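Local coordinates for surface-associated protein CshB (PDB 6YZG), which probably mediates attachment of Streptococcus gordonii to host fibronectin as a cell-wall adhesin, this chain carrying its second non-repetitive, ligand-binding-type domain, at residues N70-L73 against P77-G80; L198-K201 against D206-K209. All blocks are in the same frame, centred on the assembly; numbering follows the deposited sequence.

Interaction 1 (N70-L73 against P77-G80); sequences NGFL and PYYG
Phe-72 receives the methylene of Tyr-78 on one face of its ring. Tyr-78 CB lies 3.4 Å from the centroid of the Phe-72 ring and only 3° off the normal, so its distances to the six ring carbons fall in a narrow band; this is a CH-pi contact centred on the ring. The centroids of the two aromatic rings are 4.8 Å apart and their planes are inclined at 33°, an oblique pairing in which the closest approach, 3.5 Å, runs from Phe-72 CE1 to Tyr-78 CD2. In both residues CG lies anti to the carbonyl carbon (chi1 -68° for Tyr-78), which directs the phenylalanine ring across the base of the tyrosine and carries the tyrosine ring onward past the CE1 corner. Tyr-78 also meets Arg-195 of the second subunit.

Tyr-79 is turned the other way. With CG anti to its backbone N, its ring leaves the phenylalanine ring and runs beside the backbone of the 70-73 segment: Tyr-79 CD1 comes to 3.5 Å from Phe-72 O, while Tyr-79 CB comes to 3.5 Å from Leu-73 O. Both carbonyls approach the tyrosine ring obliquely. Tyr-79 CB also sits 4.1 Å from Phe-72 CB, so Tyr-78 meets the phenylalanine ring while Tyr-79 packs at its root. No hydrogen bond crosses between the segments, and the contact rests on apolar and carbonyl-to-carbon packing, 220 Å² summed over both sides.

The phenylalanine is buried, whereas Tyr-79 is exposed. The 77-80 loop lies beside short strand 71-72, which pairs antiparallel with strand 119-131: backbone bonds join Gly-71 to Asn-120 and Leu-73 to Ser-118, and Phe-72 packs on Thr-119 of that strand.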
loop_
_atom_site.group_PDB
_atom_site.type_symbol
_atom_site.label_atom_id
_atom_site.label_comp_id
_atom_site.label_asym_id
_atom_site.label_seq_id
_atom_site.Cartn_x
_atom_site.Cartn_y
_atom_site.Cartn_z
ATOM N N ASN A 70 0.095 -19.161 -18.906
ATOM C CA ASN A 70 0.727 -18.163 -18.023
ATOM C C ASN A 70 1.525 -17.180 -18.866
ATOM O O ASN A 70 2.249 -17.614 -19.787
ATOM C CB ASN A 70 1.589 -18.799 -16.957
ATOM C CG ASN A 70 0.751 -19.506 -15.908
ATOM O OD1 ASN A 70 -0.468 -19.311 -15.801
ATOM N ND2 ASN A 70 1.468 -20.263 -15.081
ATOM N N GLY A 71 1.450 -15.913 -18.562
ATOM C CA GLY A 71 2.337 -14.978 -19.258
ATOM C C GLY A 71 2.005 -13.556 -18.872
ATOM O O GLY A 71 1.428 -13.284 -17.815
ATOM N N PHE A 72 2.497 -12.604 -19.670
ATOM C CA PHE A 72 2.283 -11.178 -19.401
ATOM C C PHE A 72 0.854 -10.721 -19.717
ATOM O O PHE A 72 0.219 -11.294 -20.630
ATOM C CB PHE A 72 3.270 -10.370 -20.249
ATOM C CG PHE A 72 4.713 -10.674 -19.905
ATOM C CD1 PHE A 72 5.201 -10.229 -18.707
ATOM C CD2 PHE A 72 5.557 -11.319 -20.794
ATOM C CE1 PHE A 72 6.516 -10.461 -18.340
ATOM C CE2 PHE A 72 6.887 -11.541 -20.428
ATOM C CZ PHE A 72 7.336 -11.155 -19.197
ATOM N N LEU A 73 0.436 -9.672 -19.029
ATOM C CA LEU A 73 -0.745 -8.914 -19.487
ATOM C C LEU A 73 -0.525 -8.503 -20.953
ATOM O O LEU A 73 0.577 -8.065 -21.277
ATOM C CB LEU A 73 -0.970 -7.736 -18.599
ATOM C CG LEU A 73 -1.279 -8.038 -17.142
ATOM C CD1 LEU A 73 -1.212 -6.769 -16.272
ATOM C CD2 LEU A 73 -2.627 -8.705 -17.018
ATOM N N PRO A 77 4.277 -3.960 -22.322
ATOM C CA PRO A 77 5.263 -3.967 -23.413
ATOM C C PRO A 77 6.065 -5.263 -23.552
ATOM O O PRO A 77 6.466 -5.650 -24.627
ATOM C CB PRO A 77 6.232 -2.860 -23.028
ATOM C CG PRO A 77 6.064 -2.669 -21.536
ATOM C CD PRO A 77 4.592 -3.009 -21.251
ATOM N N TYR A 78 6.126 -6.031 -22.447
ATOM C CA TYR A 78 6.832 -7.324 -22.430
ATOM C C TYR A 78 6.154 -8.324 -23.328
ATOM O O TYR A 78 6.797 -9.237 -23.858
ATOM C CB TYR A 78 6.783 -7.965 -21.039
ATOM C CG TYR A 78 7.535 -7.290 -19.946
ATOM C CD1 TYR A 78 8.863 -6.927 -20.113
ATOM C CD2 TYR A 78 6.964 -7.056 -18.719
ATOM C CE1 TYR A 78 9.587 -6.358 -19.085
ATOM C CE2 TYR A 78 7.679 -6.526 -17.671
ATOM C CZ TYR A 78 8.969 -6.067 -17.886
ATOM O OH TYR A 78 9.657 -5.551 -16.844
ATOM N N TYR A 79 4.810 -8.231 -23.453
ATOM C CA TYR A 79 4.025 -9.277 -24.100
ATOM C C TYR A 79 4.465 -9.467 -25.551
ATOM O O TYR A 79 4.438 -8.525 -26.355
ATOM C CB TYR A 79 2.510 -9.007 -24.005
ATOM C CG TYR A 79 1.629 -10.058 -24.613
ATOM C CD1 TYR A 79 1.328 -11.237 -23.949
ATOM C CD2 TYR A 79 1.102 -9.898 -25.874
ATOM C CE1 TYR A 79 0.502 -12.197 -24.535
ATOM C CE2 TYR A 79 0.329 -10.865 -26.485
ATOM C CZ TYR A 79 -0.002 -11.989 -25.801
ATOM O OH TYR A 79 -0.803 -12.886 -26.464
ATOM N N GLY A 80 4.908 -10.662 -25.901
ATOM C CA GLY A 80 5.403 -10.992 -27.254
ATOM C C GLY A 80 6.841 -10.503 -27.498
ATOM O O GLY A 80 7.340 -10.786 -28.608
#

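Interaction 2 (L198-K201 against D206-K209); sequences LILK and DWYK
Ile-199 lies over one face of the Trp-207 indole. Its CG1 stands 3.8 Å from the centroid of the six-membered ring and 12° off the normal, a CH-pi contact over the face, and CD1 continues along the ring to 3.9 Å from Trp-207 CE3. Because CG1 is anti to the backbone N of Ile-199 (chi1 -172°), the longer branch is the one that reaches the indole.

Leu-200 meets the root of the same side chain: its CD2 is 3.7 Å from Trp-207 CB and approaches the pyrrole part obliquely, the two side chains lying alongside each other and pointing opposite ways. Tyr-208 adds only a marginal touch, its OH 4.5 Å from Leu-200 CD1.

The indole nitrogen, although 3.0 Å from Ile-199 O, makes no hydrogen bond to it, since the angle is poor; NE1 donates a hydrogen bond to the backbone O of Asp-202, just after the 198-201 segment, which helps fix the rotation of the indole. The hydroxyl of Tyr-208 is bonded to Asp-188 of helix 184-193.

A four-residue connection links a single helical turn at 198-201, whose Lys-201 N to Leu-198 O bond is weak, to a 3-10 segment starting at Trp-207. The buried indole from that start packs against Ile-199 and Leu-200, and Phe-153 of strand 153-158 also touches it, placing both turns against the three-stranded sheet of the non-repetitive domain.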
loop_
_atom_site.group_PDB
_atom_site.type_symbol
_atom_site.label_atom_id
_atom_site.label_comp_id
_atom_site.label_asym_id
_atom_site.label_seq_id
_atom_site.Cartn_x
_atom_site.Cartn_y
_atom_site.Cartn_z
ATOM N N LEU A 198 -3.009 -0.400 -15.967
ATOM C CA LEU A 198 -2.461 -1.277 -17.007
ATOM C C LEU A 198 -3.315 -2.552 -17.191
ATOM O O LEU A 198 -3.580 -3.047 -18.312
ATOM C CB LEU A 198 -1.023 -1.652 -16.654
ATOM C CG LEU A 198 -0.364 -2.637 -17.595
ATOM C CD1 LEU A 198 -0.067 -1.961 -18.922
ATOM C CD2 LEU A 198 0.899 -3.200 -16.946
ATOM N N ILE A 199 -3.760 -3.160 -16.089
ATOM C CA ILE A 199 -4.470 -4.437 -16.124
ATOM C C ILE A 199 -5.763 -4.275 -16.968
ATOM O O ILE A 199 -6.057 -5.128 -17.803
ATOM C CB ILE A 199 -4.686 -4.977 -14.709
ATOM C CG1 ILE A 199 -5.235 -6.394 -14.872
ATOM C CG2 ILE A 199 -5.604 -4.134 -13.870
ATOM C CD1 ILE A 199 -5.045 -7.238 -13.631
ATOM N N LEU A 200 -6.517 -3.182 -16.754
ATOM C CA LEU A 200 -7.807 -2.998 -17.440
ATOM C C LEU A 200 -7.609 -2.645 -18.902
ATOM O O LEU A 200 -8.526 -2.847 -19.721
ATOM C CB LEU A 200 -8.660 -1.950 -16.742
ATOM C CG LEU A 200 -9.004 -2.271 -15.292
ATOM C CD1 LEU A 200 -9.974 -1.238 -14.777
ATOM C CD2 LEU A 200 -9.579 -3.659 -15.153
ATOM N N LYS A 201 -6.403 -2.267 -19.264
ATOM C CA LYS A 201 -6.074 -2.096 -20.687
ATOM C C LYS A 201 -5.922 -3.417 -21.417
ATOM O O LYS A 201 -5.973 -3.450 -22.682
ATOM C CB LYS A 201 -4.836 -1.222 -20.899
ATOM C CG LYS A 201 -4.952 0.182 -20.345
ATOM C CD LYS A 201 -3.706 0.967 -20.509
ATOM C CE LYS A 201 -3.802 2.256 -19.738
ATOM N NZ LYS A 201 -2.565 3.044 -19.921
ATOM N N ASP A 206 -12.099 -10.354 -19.044
ATOM C CA ASP A 206 -13.099 -9.589 -18.296
ATOM C C ASP A 206 -12.685 -9.522 -16.816
ATOM O O ASP A 206 -12.995 -10.450 -16.043
ATOM C CB ASP A 206 -14.505 -10.126 -18.469
ATOM C CG ASP A 206 -15.523 -9.260 -17.724
ATOM O OD1 ASP A 206 -15.140 -8.304 -17.039
ATOM O OD2 ASP A 206 -16.733 -9.525 -17.904
ATOM N N TRP A 207 -11.899 -8.532 -16.441
ATOM C CA TRP A 207 -11.305 -8.461 -15.092
ATOM C C TRP A 207 -12.415 -8.314 -14.077
ATOM O O TRP A 207 -12.198 -8.659 -12.914
ATOM C CB TRP A 207 -10.316 -7.289 -15.025
ATOM C CG TRP A 207 -9.230 -7.484 -16.020
ATOM C CD1 TRP A 207 -9.108 -6.843 -17.225
ATOM C CD2 TRP A 207 -8.218 -8.514 -16.033
ATOM N NE1 TRP A 207 -8.060 -7.351 -17.899
ATOM C CE2 TRP A 207 -7.436 -8.368 -17.209
ATOM C CE3 TRP A 207 -7.828 -9.525 -15.133
ATOM C CZ2 TRP A 207 -6.352 -9.159 -17.545
ATOM C CZ3 TRP A 207 -6.763 -10.298 -15.453
ATOM C CH2 TRP A 207 -6.039 -10.167 -16.642
ATOM N N TYR A 208 -13.574 -7.753 -14.419
ATOM C CA TYR A 208 -14.659 -7.625 -13.426
ATOM C C TYR A 208 -15.098 -9.015 -12.967
ATOM O O TYR A 208 -15.637 -9.127 -11.821
ATOM C CB TYR A 208 -15.854 -6.857 -13.992
ATOM C CG TYR A 208 -15.471 -5.475 -14.388
ATOM C CD1 TYR A 208 -15.012 -4.560 -13.456
ATOM C CD2 TYR A 208 -15.593 -5.079 -15.712
ATOM C CE1 TYR A 208 -14.677 -3.254 -13.827
ATOM C CE2 TYR A 208 -15.192 -3.815 -16.104
ATOM C CZ TYR A 208 -14.740 -2.900 -15.165
ATOM O OH TYR A 208 -14.373 -1.644 -15.604
ATOM N N LYS A 209 -14.904 -10.032 -13.778
ATOM C CA LYS A 209 -15.280 -11.422 -13.405
ATOM C C LYS A 209 -14.080 -12.133 -12.747
ATOM O O LYS A 209 -14.224 -13.318 -12.429
ATOM C CB LYS A 209 -15.917 -12.206 -14.546
ATOM C CG LYS A 209 -17.222 -11.564 -15.025
ATOM C CD LYS A 209 -18.195 -11.319 -13.876
ATOM C CE LYS A 209 -19.492 -10.620 -14.269
ATOM N NZ LYS A 209 -20.313 -11.467 -15.159
#

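How the interactions relate
From the N terminus, interaction 1 comes first: strand 71-72 leads into a loop that turns back after three residues, and 77-80 closes it. The chain then passes through the long antiparallel strands and helix 184-193 before interaction 2 closes a second short loop, four residues long, between 198-201 and 206-209. The two are in series, neither nested nor crossed. Their centres are 14 Å apart, and Leu-73 bridges them: its CD2 is 3.7 Å from Trp-207 CH2 and its CD1 4.0 Å from Ile-199 CA. The antiparallel sheet around strand 119-131 is thereby joined to the helical segment near the three-stranded sheet, and both contacts border the second subunit.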